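Local structure of aminoglycoside N(3)-acetyltransferase (Enterobacter cloacae, 6NP3) at residues Ser145-Phe150 with Val167-Tyr172; Tyr172-Ala177 with Pro220-Arg225; Gly125-Trp130 with Leu151-Lys156. The protein catalyses acetyl transfer from acetyl-CoA to the 3-amino group of 2-deoxystreptamine antibiotics such as gentamicin, and so probably confers resistance to them. One frame throughout, in Å; residues are numbered along the deposited sequence.

Contact 1: Ser145-Phe150 with Val167-Tyr172. With LLL ((2R,3R,4R,5R)-2-((1S,2S,3R,4S,6R)-4,6-diamino-3-((2R,3R,6S)-3-amino-6-(aminomethyl)-tetrahydro-2H-pyran-2-yloxy)-2-hydr oxycyclohexyloxy)-5-methyl-4-(methylamino)-tetrahydro-2H-pyran-3,5-diol), chain B.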
# COMPACT_ATOMS: atom_id res chain seq x y z
N SER A 145 -11.55 -3.23 3.25
CA SER A 145 -10.32 -2.54 3.60
C SER A 145 -10.24 -1.18 2.94
O SER A 145 -10.99 -0.85 2.03
CB SER A 145 -9.11 -3.37 3.18
OG SER A 145 -8.94 -3.32 1.78
N PRO A 146 -9.24 -0.38 3.32
CA PRO A 146 -9.02 0.89 2.62
C PRO A 146 -8.73 0.71 1.14
O PRO A 146 -9.11 1.57 0.33
CB PRO A 146 -7.83 1.49 3.37
CG PRO A 146 -8.00 1.00 4.79
CD PRO A 146 -8.47 -0.45 4.58
N ILE A 147 -8.09 -0.39 0.75
CA ILE A 147 -7.90 -0.64 -0.68
C ILE A 147 -9.23 -0.80 -1.38
O ILE A 147 -9.41 -0.30 -2.50
CB ILE A 147 -7.05 -1.90 -0.88
CG1 ILE A 147 -5.66 -1.77 -0.29
CG2 ILE A 147 -7.01 -2.36 -2.34
CD1 ILE A 147 -4.85 -0.77 -0.95
N ALA A 148 -10.16 -1.54 -0.78
CA ALA A 148 -11.47 -1.66 -1.40
C ALA A 148 -12.09 -0.29 -1.67
O ALA A 148 -12.67 -0.07 -2.73
CB ALA A 148 -12.39 -2.52 -0.54
N ARG A 149 -12.04 0.60 -0.70
CA ARG A 149 -12.64 1.92 -0.88
C ARG A 149 -11.88 2.75 -1.91
O ARG A 149 -12.49 3.45 -2.73
CB ARG A 149 -12.78 2.59 0.48
CG ARG A 149 -13.89 1.94 1.30
CD ARG A 149 -14.14 2.61 2.65
NE ARG A 149 -13.00 2.52 3.54
CZ ARG A 149 -12.69 1.44 4.27
NH1 ARG A 149 -13.45 0.34 4.27
NH2 ARG A 149 -11.61 1.46 5.01
N PHE A 150 -10.54 2.68 -1.91
CA PHE A 150 -9.72 3.33 -2.94
C PHE A 150 -10.15 2.91 -4.34
O PHE A 150 -10.24 3.74 -5.24
CB PHE A 150 -8.27 2.94 -2.64
CG PHE A 150 -7.26 3.26 -3.70
CD1 PHE A 150 -6.81 4.54 -3.88
CD2 PHE A 150 -6.70 2.26 -4.46
CE1 PHE A 150 -5.88 4.83 -4.81
CE2 PHE A 150 -5.74 2.57 -5.41
CZ PHE A 150 -5.34 3.85 -5.56
N VAL A 167 2.70 -3.19 -6.34
CA VAL A 167 1.32 -2.74 -6.50
C VAL A 167 0.40 -3.39 -5.46
O VAL A 167 -0.26 -4.40 -5.71
CB VAL A 167 0.84 -3.02 -7.93
CG1 VAL A 167 -0.54 -2.47 -8.13
CG2 VAL A 167 1.82 -2.51 -8.98
N THR A 168 0.36 -2.78 -4.28
CA THR A 168 -0.38 -3.34 -3.16
C THR A 168 -1.83 -3.59 -3.52
O THR A 168 -2.44 -4.54 -3.02
CB THR A 168 -0.32 -2.38 -1.98
OG1 THR A 168 1.04 -1.93 -1.79
CG2 THR A 168 -0.85 -2.98 -0.73
N ALA A 169 -2.42 -2.72 -4.33
CA ALA A 169 -3.83 -2.90 -4.62
C ALA A 169 -4.14 -4.24 -5.24
O ALA A 169 -5.28 -4.72 -5.11
CB ALA A 169 -4.36 -1.79 -5.50
N LEU A 170 -3.19 -4.86 -5.94
CA LEU A 170 -3.44 -6.18 -6.52
C LEU A 170 -3.65 -7.27 -5.48
O LEU A 170 -4.18 -8.33 -5.83
CB LEU A 170 -2.35 -6.55 -7.52
CG LEU A 170 -2.54 -5.96 -8.91
CD1 LEU A 170 -1.30 -6.12 -9.74
CD2 LEU A 170 -3.74 -6.62 -9.58
N HIS A 171 -3.26 -7.06 -4.22
CA HIS A 171 -3.70 -7.99 -3.19
C HIS A 171 -5.21 -8.06 -3.06
O HIS A 171 -5.72 -9.08 -2.57
CB HIS A 171 -3.00 -7.72 -1.85
CG HIS A 171 -1.52 -7.89 -1.91
ND1 HIS A 171 -0.92 -9.08 -2.25
CD2 HIS A 171 -0.50 -7.03 -1.65
CE1 HIS A 171 0.39 -8.95 -2.20
NE2 HIS A 171 0.67 -7.71 -1.84
N TYR A 172 -5.95 -7.03 -3.47
CA TYR A 172 -7.41 -7.15 -3.49
C TYR A 172 -7.84 -8.21 -4.49
O TYR A 172 -8.75 -9.01 -4.23
CB TYR A 172 -8.03 -5.78 -3.81
CG TYR A 172 -9.54 -5.81 -3.83
CD1 TYR A 172 -10.22 -6.31 -4.92
CD2 TYR A 172 -10.28 -5.39 -2.75
CE1 TYR A 172 -11.61 -6.39 -4.94
CE2 TYR A 172 -11.66 -5.45 -2.78
CZ TYR A 172 -12.32 -5.96 -3.87
OH TYR A 172 -13.70 -6.04 -3.86
C11 LLL B . 7.41 -8.21 -0.58
O11 LLL B . 6.09 -7.60 -0.68
C21 LLL B . 8.36 -7.37 -1.43
N21 LLL B . 8.17 -5.98 -1.04
C31 LLL B . 7.98 -7.45 -2.86
C41 LLL B . 8.07 -8.90 -3.31
C51 LLL B . 7.15 -9.72 -2.40
O51 LLL B . 7.50 -9.55 -1.06
C61 LLL B . 7.29 -11.20 -2.73
N61 LLL B . 6.41 -11.94 -1.83
C12 LLL B . 3.11 -7.20 2.27
N12 LLL B . 2.01 -7.39 3.20
C22 LLL B . 2.67 -7.43 0.83
C32 LLL B . 3.86 -7.14 -0.07
N32 LLL B . 3.47 -7.33 -1.47
C42 LLL B . 5.07 -8.04 0.21
C52 LLL B . 5.44 -7.93 1.69
O52 LLL B . 6.42 -8.91 1.97
C62 LLL B . 4.26 -8.16 2.61
O62 LLL B . 4.67 -7.88 3.94
C13 LLL B . 4.42 -8.88 4.93
C23 LLL B . 4.21 -8.14 6.24
O23 LLL B . 3.18 -7.20 6.06
C33 LLL B . 5.48 -7.37 6.64
N33 LLL B . 5.30 -6.75 7.97
C43 LLL B . 6.67 -8.35 6.65
O43 LLL B . 6.47 -9.22 7.75
C53 LLL B . 6.73 -9.14 5.34
O53 LLL B . 5.52 -9.80 5.05
C83 LLL B . 7.99 -7.59 6.81
C93 LLL B . 5.60 -5.30 7.92

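Contact 2: Tyr172-Ala177 with Pro220-Arg225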
# COMPACT_ATOMS: atom_id res chain seq x y z
N TYR A 172 -5.95 -7.03 -3.47
CA TYR A 172 -7.41 -7.15 -3.49
C TYR A 172 -7.84 -8.21 -4.49
O TYR A 172 -8.75 -9.01 -4.23
CB TYR A 172 -8.03 -5.78 -3.81
CG TYR A 172 -9.54 -5.81 -3.83
CD1 TYR A 172 -10.22 -6.31 -4.92
CD2 TYR A 172 -10.28 -5.39 -2.75
CE1 TYR A 172 -11.61 -6.39 -4.94
CE2 TYR A 172 -11.66 -5.45 -2.78
CZ TYR A 172 -12.32 -5.96 -3.87
OH TYR A 172 -13.70 -6.04 -3.86
N ALA A 173 -7.22 -8.21 -5.67
CA ALA A 173 -7.56 -9.22 -6.66
C ALA A 173 -7.33 -10.62 -6.11
O ALA A 173 -8.11 -11.54 -6.37
CB ALA A 173 -6.74 -9.02 -7.92
N GLU A 174 -6.24 -10.81 -5.40
CA GLU A 174 -5.94 -12.11 -4.82
C GLU A 174 -7.01 -12.51 -3.81
O GLU A 174 -7.42 -13.67 -3.76
CB GLU A 174 -4.56 -12.06 -4.16
CG GLU A 174 -3.40 -11.87 -5.11
CD GLU A 174 -2.06 -11.90 -4.47
OE1 GLU A 174 -1.12 -12.26 -5.18
OE2 GLU A 174 -1.92 -11.53 -3.30
N ALA A 175 -7.46 -11.55 -2.99
CA ALA A 175 -8.45 -11.82 -1.97
C ALA A 175 -9.76 -12.28 -2.57
O ALA A 175 -10.36 -13.23 -2.06
CB ALA A 175 -8.68 -10.57 -1.14
N VAL A 176 -10.17 -11.70 -3.69
CA VAL A 176 -11.48 -12.02 -4.24
C VAL A 176 -11.44 -13.07 -5.34
O VAL A 176 -12.51 -13.55 -5.77
CB VAL A 176 -12.27 -10.78 -4.71
CG1 VAL A 176 -12.42 -9.76 -3.58
CG2 VAL A 176 -11.65 -10.14 -5.95
N ALA A 177 -10.27 -13.46 -5.80
CA ALA A 177 -10.20 -14.38 -6.93
C ALA A 177 -10.83 -15.72 -6.59
O ALA A 177 -10.55 -16.32 -5.55
CB ALA A 177 -8.74 -14.58 -7.33
N PRO A 220 9.02 -14.44 -8.37
CA PRO A 220 7.96 -13.42 -8.48
C PRO A 220 6.64 -13.92 -7.92
O PRO A 220 6.26 -15.06 -8.15
CB PRO A 220 7.83 -13.21 -9.99
CG PRO A 220 8.22 -14.54 -10.58
CD PRO A 220 9.31 -15.09 -9.66
N ASP A 221 5.97 -13.06 -7.16
CA ASP A 221 4.63 -13.36 -6.68
C ASP A 221 3.60 -13.04 -7.76
O ASP A 221 3.94 -12.65 -8.89
CB ASP A 221 4.37 -12.63 -5.35
CG ASP A 221 4.11 -11.14 -5.52
OD1 ASP A 221 4.72 -10.49 -6.41
OD2 ASP A 221 3.31 -10.64 -4.70
N ALA A 222 2.33 -13.27 -7.44
CA ALA A 222 1.28 -13.04 -8.42
C ALA A 222 1.13 -11.56 -8.72
O ALA A 222 0.83 -11.19 -9.86
CB ALA A 222 -0.05 -13.62 -7.96
N VAL A 223 1.28 -10.69 -7.72
CA VAL A 223 1.21 -9.24 -7.98
C VAL A 223 2.18 -8.87 -9.09
O VAL A 223 1.83 -8.17 -10.05
CB VAL A 223 1.52 -8.46 -6.69
CG1 VAL A 223 1.69 -6.97 -6.98
CG2 VAL A 223 0.44 -8.69 -5.69
N GLU A 224 3.43 -9.31 -8.96
CA GLU A 224 4.44 -8.97 -9.96
C GLU A 224 4.09 -9.55 -11.32
O GLU A 224 4.26 -8.87 -12.34
CB GLU A 224 5.82 -9.46 -9.50
CG GLU A 224 6.90 -9.16 -10.51
CD GLU A 224 8.31 -9.45 -10.02
OE1 GLU A 224 8.51 -9.68 -8.81
OE2 GLU A 224 9.22 -9.42 -10.87
N ARG A 225 3.66 -10.80 -11.36
CA ARG A 225 3.36 -11.40 -12.65
C ARG A 225 2.17 -10.72 -13.31
O ARG A 225 2.18 -10.50 -14.53
CB ARG A 225 3.11 -12.90 -12.47
CG ARG A 225 4.34 -13.66 -11.95
CD ARG A 225 4.51 -15.08 -12.57
NE ARG A 225 4.37 -14.99 -14.02
CZ ARG A 225 3.52 -15.70 -14.75
NH1 ARG A 225 2.75 -16.63 -14.20
NH2 ARG A 225 3.47 -15.50 -16.06
O HOH W 1 0.93 -13.92 -4.85
O HOH W 2 1.34 -12.14 -4.58

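Contact 3: Gly125-Trp130 with Leu151-Lys156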
# COMPACT_ATOMS: atom_id res chain seq x y z
N GLY A 125 -6.22 14.09 2.95
CA GLY A 125 -7.19 14.75 2.10
C GLY A 125 -8.58 14.70 2.69
O GLY A 125 -8.81 14.09 3.75
N PRO A 126 -9.54 15.34 2.03
CA PRO A 126 -10.88 15.45 2.62
C PRO A 126 -11.55 14.13 2.87
O PRO A 126 -12.44 14.05 3.73
CB PRO A 126 -11.65 16.31 1.62
CG PRO A 126 -10.59 17.11 0.92
CD PRO A 126 -9.40 16.15 0.81
N ASP A 127 -11.21 13.08 2.13
CA ASP A 127 -11.86 11.78 2.27
C ASP A 127 -11.02 10.82 3.10
O ASP A 127 -11.31 9.62 3.15
CB ASP A 127 -12.15 11.19 0.90
CG ASP A 127 -13.04 12.08 0.06
OD1 ASP A 127 -14.03 12.63 0.57
OD2 ASP A 127 -12.75 12.27 -1.13
N ALA A 128 -10.03 11.34 3.82
CA ALA A 128 -9.09 10.48 4.53
C ALA A 128 -9.77 9.63 5.59
O ALA A 128 -9.44 8.44 5.76
CB ALA A 128 -8.01 11.32 5.20
N ALA A 129 -10.70 10.20 6.35
CA ALA A 129 -11.33 9.38 7.38
C ALA A 129 -12.14 8.24 6.76
O ALA A 129 -12.14 7.11 7.28
CB ALA A 129 -12.21 10.24 8.29
N TRP A 130 -12.87 8.53 5.69
CA TRP A 130 -13.63 7.50 5.01
C TRP A 130 -12.72 6.43 4.42
O TRP A 130 -13.06 5.24 4.43
CB TRP A 130 -14.47 8.17 3.92
CG TRP A 130 -15.22 7.23 3.04
CD1 TRP A 130 -16.43 6.68 3.30
CD2 TRP A 130 -14.82 6.74 1.76
NE1 TRP A 130 -16.80 5.85 2.28
CE2 TRP A 130 -15.83 5.87 1.32
CE3 TRP A 130 -13.70 6.92 0.96
CZ2 TRP A 130 -15.77 5.23 0.10
CZ3 TRP A 130 -13.66 6.29 -0.27
CH2 TRP A 130 -14.68 5.47 -0.68
N LEU A 151 -10.41 1.61 -4.52
CA LEU A 151 -10.80 1.09 -5.81
C LEU A 151 -12.18 1.56 -6.20
O LEU A 151 -12.48 1.63 -7.39
CB LEU A 151 -10.82 -0.43 -5.81
CG LEU A 151 -9.44 -1.08 -5.68
CD1 LEU A 151 -9.54 -2.57 -5.40
CD2 LEU A 151 -8.56 -0.81 -6.88
N ALA A 152 -13.02 1.93 -5.24
CA ALA A 152 -14.33 2.51 -5.52
C ALA A 152 -14.28 4.03 -5.68
O ALA A 152 -15.32 4.64 -5.98
CB ALA A 152 -15.31 2.12 -4.39
N HIS A 153 -13.12 4.65 -5.50
CA HIS A 153 -12.97 6.09 -5.41
C HIS A 153 -12.06 6.60 -6.52
O HIS A 153 -11.32 7.56 -6.35
CB HIS A 153 -12.39 6.46 -4.05
CG HIS A 153 -12.60 7.88 -3.64
ND1 HIS A 153 -13.75 8.60 -3.90
CD2 HIS A 153 -11.80 8.69 -2.92
CE1 HIS A 153 -13.64 9.80 -3.35
NE2 HIS A 153 -12.47 9.88 -2.74
N ALA A 154 -12.15 5.95 -7.68
CA ALA A 154 -11.45 6.41 -8.88
C ALA A 154 -9.94 6.40 -8.66
O ALA A 154 -9.22 7.21 -9.21
CB ALA A 154 -11.93 7.79 -9.37
N GLY A 155 -9.45 5.47 -7.84
CA GLY A 155 -8.06 5.52 -7.45
C GLY A 155 -7.12 5.37 -8.64
O GLY A 155 -7.37 4.58 -9.56
N LYS A 156 -5.97 6.05 -8.54
CA LYS A 156 -4.86 5.92 -9.47
C LYS A 156 -3.64 5.48 -8.69
O LYS A 156 -3.39 5.97 -7.58
CB LYS A 156 -4.54 7.24 -10.17
CG LYS A 156 -5.68 7.81 -10.97
CD LYS A 156 -5.26 9.08 -11.67
CE LYS A 156 -6.40 9.73 -12.42
NZ LYS A 156 -5.94 10.94 -13.22

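Contact 1: Ser145-Phe150 with Val167-Tyr172
Ile147 and Ala148, in the first turn of helix 146-151, pack against Ala169 and Tyr172, where the chain enters helix 170-176. Two helices pack here close to their N-terminal ends, beside the antibiotic site of an antibiotic N-acetyltransferase. No hydrogen bond crosses between the two segments.

The apolar contacts come first. Ile147 touches with its CG2 branch, which is 3.9 Å from Ala169 CA. Ile147 CG2 also lies 3.9 Å from Tyr172 CB, so one methyl fills the corner between the two residues. CG2 is placed there because it lies anti to the backbone N, with CG1 at chi1 -63°. Ala148 CB lies 3.8 Å from Tyr172 CE2. Tyr172 extends CG anti to its own backbone N (chi1 -179°), which carries the ring along the first helix turn as far as Ala148. The two side chains, Ile147 and Tyr172, run alongside each other, pointing opposite ways. Beyond the contact, Ile147 continues onto Met24 of strand 22-27, and Tyr172 rests on Val255 of helix 251-265.

The second kind is local backbone order. Ser145 is the N-cap of helix 146-151, and its OG takes a weak bond from Ala148 N at 3.3 Å. Ser145 OG is also hydrogen-bonded to Gly142 O. Across the contact, Val167 to Leu170 form a type I turn, closed by Leu170 N to Val167 O at 3.0 Å.

The third kind is ligand binding. Thr168 belongs to the acetyl-CoA site known from another structure of this enzyme. His171 lines both that site and the gentamicin pocket. N32, the amine on deoxystreptamine carbon 3, lies in the plane of the His171 ring at its edge, hydrogen-bonded to NE2 at 2.8 Å.

Contact 2: Tyr172-Ala177 with Pro220-Arg225
Ala222 and Val223, at the start of helix 222-233, receive the end of Glu174 from helix 170-176. Glu174 is the single residue of Tyr172-Ala177 that makes the crossing. Its chain is extended beyond CG (chi2 -177°), which carries the carboxylate across a backbone gap of 8.1 Å between Glu174 CA and Ala222 CA. No direct hydrogen bond joins the two segments.

Along the second segment, Asp221 comes first, as the N-cap of helix 222-233. Asp221 has two conformers; in one, Asp221 OD1 accepts from Glu224 N at 3.1 Å. The donor approaches from above the carboxylate plane, 51° out of it.

Ala222 is the next residue and makes the closest approach. Ala222 CB lies 3.3 Å from Glu174 OE1, a close van der Waals contact. The backbone N of Ala222 can reach the same oxygen through a water. This water site is one of two alternatives, too close together to be filled at once, and is probably only partly occupied. When filled, it accepts from Ala222 N at 3.0 Å and donates to Glu174 OE1 at 2.7 Å. The short bonds of the other site are doubtful.

Val223 lies one residue further on. The Val223 CG2 branch, anti to the carbonyl carbon, comes within 3.9 Å of Glu174 OE1. Val223 also covers Leu170 and His171. Glu224 forms a salt bridge with Arg228.

The other carboxylate oxygen of Glu174, OE2, is hydrogen-bonded to His171 ND1. Glu174 thus probably helps orient the histidine facing gentamicin. This carboxylate-imidazole-amine chain is consistent with the catalytic triad described for the enzyme.

Contact 3: Gly125-Trp130 with Leu151-Lys156
His153 meets both Asp127 and Trp130, and its imidazole is the centre of the tight part of this contact. His153 NE2 donates to Asp127 OD2 at 2.9 Å. The bond is bent, with an angle of 142° at the hydrogen. The oxygen lies close to the imidazole plane, at the ring edge. Seen from the acid, the donor comes from above the carboxylate plane. Trp130 approaches the same ring over one face. Trp130 CZ3 lies 3.9 Å from His153 CG and is offset toward the rim. The six-membered ring of Trp130 and the imidazole form an edge-to-face pair, with planes at 64° and centroids 5.2 Å apart. His153 extends CG anti to its backbone N (chi1 -160°), which sends the ring across to the other segment.

The two segments are a turn leading into helix 128-132 and the loop between helix 146-151 and strand 156-160, a strand of the central mixed sheet. Gly125 to Ala128 form a type I turn, and Asp127 sits at the N-cap position. Its side chain makes no capping bond and is directed to His153 instead. Asp127 is a magnesium ligand in a known structure of this protein, and a bound magnesium ion lies about 3 Å from its side chain, nearest atoms.

The backbones stay far apart. The nearest CA atoms, Asp127 CA and His153 CA, are still 9.6 Å from each other, so side chains alone close the gap. Trp130 is exposed. Asp127, Trp130 and His153 also touch a neighbouring molecule in the crystal.

Contact 2 is buried, contact 1 is partly buried, and contact 3 lies at the surface. Contacts 1 and 2 share Tyr172 and helix 170-176, and Val223 packs on His171 between them. Both border the substrate pocket, but contact 1 is apolar across its segments while contact 2 works through a carboxylate and water. Contact 3 uses a polar and aromatic cluster, away from the pocket and near a magnesium ion. It still joins contact 1: Trp130 O takes a weak hydrogen bond from Arg149 NE, and Leu151 CD1 packs on Tyr172 CG. Through Tyr172 the same packing touches contact 2, although the centres of contacts 2 and 3 are about 22 Å apart.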